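Local atomic coordinates of kunitz-type serine protease inhibitor homolog calcicludine (Dendroaspis angusticeps, PDB entry 5YV7), a protein that blocks L-type calcium channels and, as a snake toxin of the Kunitz family, is a homolog of serine protease inhibitors. Residues A[30-35]-A[52-57]. Residues are numbered along the deposited sequence; the frame is centred on the assembly and turned at random.
Sequences KKCLPF and ECRKKC
A single water accepts hydrogen bonds from both sides of this contact: from the backbone N of Cys-32, 3.1 Å from the water oxygen, and from Arg-54 NE, 3.2 Å from it. It bridges strand 31-37 to helix 50-58 beside one of the three disulfides of the Kunitz (BPTI) fold, the one that ties the two-stranded antiparallel sheet to the C-terminal helix. No direct hydrogen bond joins the two segments; the covalent bond, the water and the packing of Arg-54 on the sulfur make the link.

The disulfide itself runs between Cys-32 and Cys-53, whose CA atoms lie 6.1 Å apart, and its CB-SG-SG-CB torsion is -88°, near the relaxed right angle. The two ends leave their backbones differently: on the helix, SG of Cys-53 stands anti to its own N (chi1 177°), while on the strand SG of Cys-32 sits beside N and anti to the carbonyl carbon. Both cysteines are buried; Phe-25 of the partner strand packs on Cys-32, and Phe-47 on Cys-53.

Arg-54 comes in along the flank. Its CG rests 3.9 Å from Cys-32 SG, and from there the chain runs extended away from the sulfur, to put the N-H of NE at the water. The backbone N of Arg-54 is also close to that sulfur, at 3.5 Å.

One helical turn beyond Cys-53, Cys-57 adds a second anchor by its disulfide to Cys-7, which fastens the N-terminal part of the chain to the same helix. Within the helix, Lys-56 reaches back one turn to Glu-52 in a salt bridge: NZ lies 2.8 Å from OE1 and meets its anti lone pair, the one turned away from OE2.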
loop_
_atom_site.group_PDB
_atom_site.type_symbol
_atom_site.label_atom_id
_atom_site.label_comp_id
_atom_site.label_asym_id
_atom_site.label_seq_id
_atom_site.Cartn_x
_atom_site.Cartn_y
_atom_site.Cartn_z
ATOM N N LYS A 30 1.289 10.753 -4.889
ATOM C CA LYS A 30 2.664 10.253 -4.875
ATOM C C LYS A 30 3.201 10.077 -3.452
ATOM O O LYS A 30 4.386 10.290 -3.198
ATOM C CB LYS A 30 3.591 11.165 -5.687
ATOM C CG LYS A 30 3.160 11.351 -7.131
ATOM C CD LYS A 30 4.163 12.202 -7.907
ATOM C CE LYS A 30 3.715 12.392 -9.346
ATOM N NZ LYS A 30 4.692 13.207 -10.111
ATOM N N LYS A 31 2.355 9.670 -2.507
ATOM C CA LYS A 31 2.806 9.459 -1.139
ATOM C C LYS A 31 2.460 8.062 -0.652
ATOM O O LYS A 31 1.395 7.515 -0.958
ATOM C CB LYS A 31 2.213 10.479 -0.159
ATOM C CG LYS A 31 2.507 11.911 -0.512
ATOM C CD LYS A 31 2.768 12.761 0.722
ATOM C CE LYS A 31 4.018 13.614 0.536
ATOM N NZ LYS A 31 4.052 14.220 -0.836
ATOM N N CYS A 32 3.381 7.504 0.117
ATOM C CA CYS A 32 3.105 6.327 0.912
ATOM C C CYS A 32 2.340 6.750 2.162
ATOM O O CYS A 32 2.801 7.614 2.909
ATOM C CB CYS A 32 4.417 5.639 1.261
ATOM S SG CYS A 32 5.169 4.908 -0.191
ATOM N N LEU A 33 1.167 6.159 2.378
ATOM C CA LEU A 33 0.281 6.530 3.470
ATOM C C LEU A 33 -0.070 5.316 4.334
ATOM O O LEU A 33 -0.194 4.197 3.825
ATOM C CB LEU A 33 -1.007 7.166 2.926
ATOM C CG LEU A 33 -0.868 8.472 2.135
ATOM C CD1 LEU A 33 -2.237 8.980 1.723
ATOM C CD2 LEU A 33 -0.131 9.543 2.963
ATOM N N PRO A 34 -0.216 5.501 5.643
ATOM C CA PRO A 34 -0.588 4.377 6.510
ATOM C C PRO A 34 -2.039 3.966 6.312
ATOM O O PRO A 34 -2.894 4.780 5.965
ATOM C CB PRO A 34 -0.369 4.938 7.924
ATOM C CG PRO A 34 -0.625 6.401 7.767
ATOM C CD PRO A 34 -0.047 6.752 6.406
ATOM N N PHE A 35 -2.315 2.685 6.549
ATOM C CA PHE A 35 -3.697 2.230 6.663
ATOM C C PHE A 35 -3.731 0.938 7.467
ATOM O O PHE A 35 -2.697 0.305 7.709
ATOM C CB PHE A 35 -4.365 2.060 5.285
ATOM C CG PHE A 35 -4.029 0.768 4.562
ATOM C CD1 PHE A 35 -2.840 0.641 3.846
ATOM C CD2 PHE A 35 -4.939 -0.295 4.550
ATOM C CE1 PHE A 35 -2.549 -0.536 3.138
ATOM C CE2 PHE A 35 -4.663 -1.471 3.855
ATOM C CZ PHE A 35 -3.468 -1.600 3.141
ATOM N N GLU A 52 9.712 0.231 2.522
ATOM C CA GLU A 52 9.450 -0.696 1.433
ATOM C C GLU A 52 8.509 -0.075 0.411
ATOM O O GLU A 52 8.697 -0.248 -0.799
ATOM C CB GLU A 52 8.877 -2.004 1.978
ATOM C CG GLU A 52 8.635 -3.061 0.920
ATOM C CD GLU A 52 7.579 -4.099 1.318
ATOM O OE1 GLU A 52 7.098 -4.810 0.406
ATOM O OE2 GLU A 52 7.235 -4.221 2.523
ATOM N N CYS A 53 7.512 0.684 0.878
ATOM C CA CYS A 53 6.619 1.382 -0.043
ATOM C C CYS A 53 7.383 2.404 -0.889
ATOM O O CYS A 53 7.204 2.477 -2.111
ATOM C CB CYS A 53 5.486 2.053 0.730
ATOM S SG CYS A 53 4.362 3.035 -0.305
ATOM N N ARG A 54 8.249 3.198 -0.258
ATOM C CA ARG A 54 8.994 4.203 -1.007
ATOM C C ARG A 54 9.966 3.558 -1.979
ATOM O O ARG A 54 10.175 4.066 -3.086
ATOM C CB ARG A 54 9.731 5.132 -0.052
ATOM C CG ARG A 54 8.812 6.124 0.599
ATOM C CD ARG A 54 9.391 6.628 1.877
ATOM N NE ARG A 54 8.688 7.815 2.324
ATOM C CZ ARG A 54 8.836 8.349 3.532
ATOM N NH1 ARG A 54 9.661 7.796 4.414
ATOM N NH2 ARG A 54 8.160 9.436 3.857
ATOM N N LYS A 55 10.565 2.437 -1.585
ATOM C CA LYS A 55 11.495 1.754 -2.471
ATOM C C LYS A 55 10.787 1.285 -3.733
ATOM O O LYS A 55 11.249 1.543 -4.851
ATOM C CB LYS A 55 12.147 0.580 -1.742
ATOM C CG LYS A 55 13.066 -0.257 -2.620
ATOM C CD LYS A 55 14.038 -1.069 -1.778
ATOM C CE LYS A 55 14.008 -2.540 -2.149
ATOM N NZ LYS A 55 15.343 -3.187 -1.985
ATOM N N LYS A 56 9.638 0.627 -3.574
ATOM C CA LYS A 56 8.977 0.013 -4.716
ATOM C C LYS A 56 8.189 1.029 -5.533
ATOM O O LYS A 56 8.225 0.993 -6.763
ATOM C CB LYS A 56 8.066 -1.125 -4.242
ATOM C CG LYS A 56 8.835 -2.303 -3.651
ATOM C CD LYS A 56 8.019 -3.579 -3.655
ATOM C CE LYS A 56 8.385 -4.498 -2.486
ATOM N NZ LYS A 56 7.374 -5.584 -2.287
ATOM N N CYS A 57 7.484 1.945 -4.878
ATOM C CA CYS A 57 6.569 2.830 -5.589
ATOM C C CYS A 57 7.225 4.128 -6.040
ATOM O O CYS A 57 6.798 4.704 -7.049
ATOM C CB CYS A 57 5.355 3.143 -4.708
ATOM S SG CYS A 57 4.399 1.665 -4.326
HETATM O O HOH W 1 6.089 8.871 0.834
#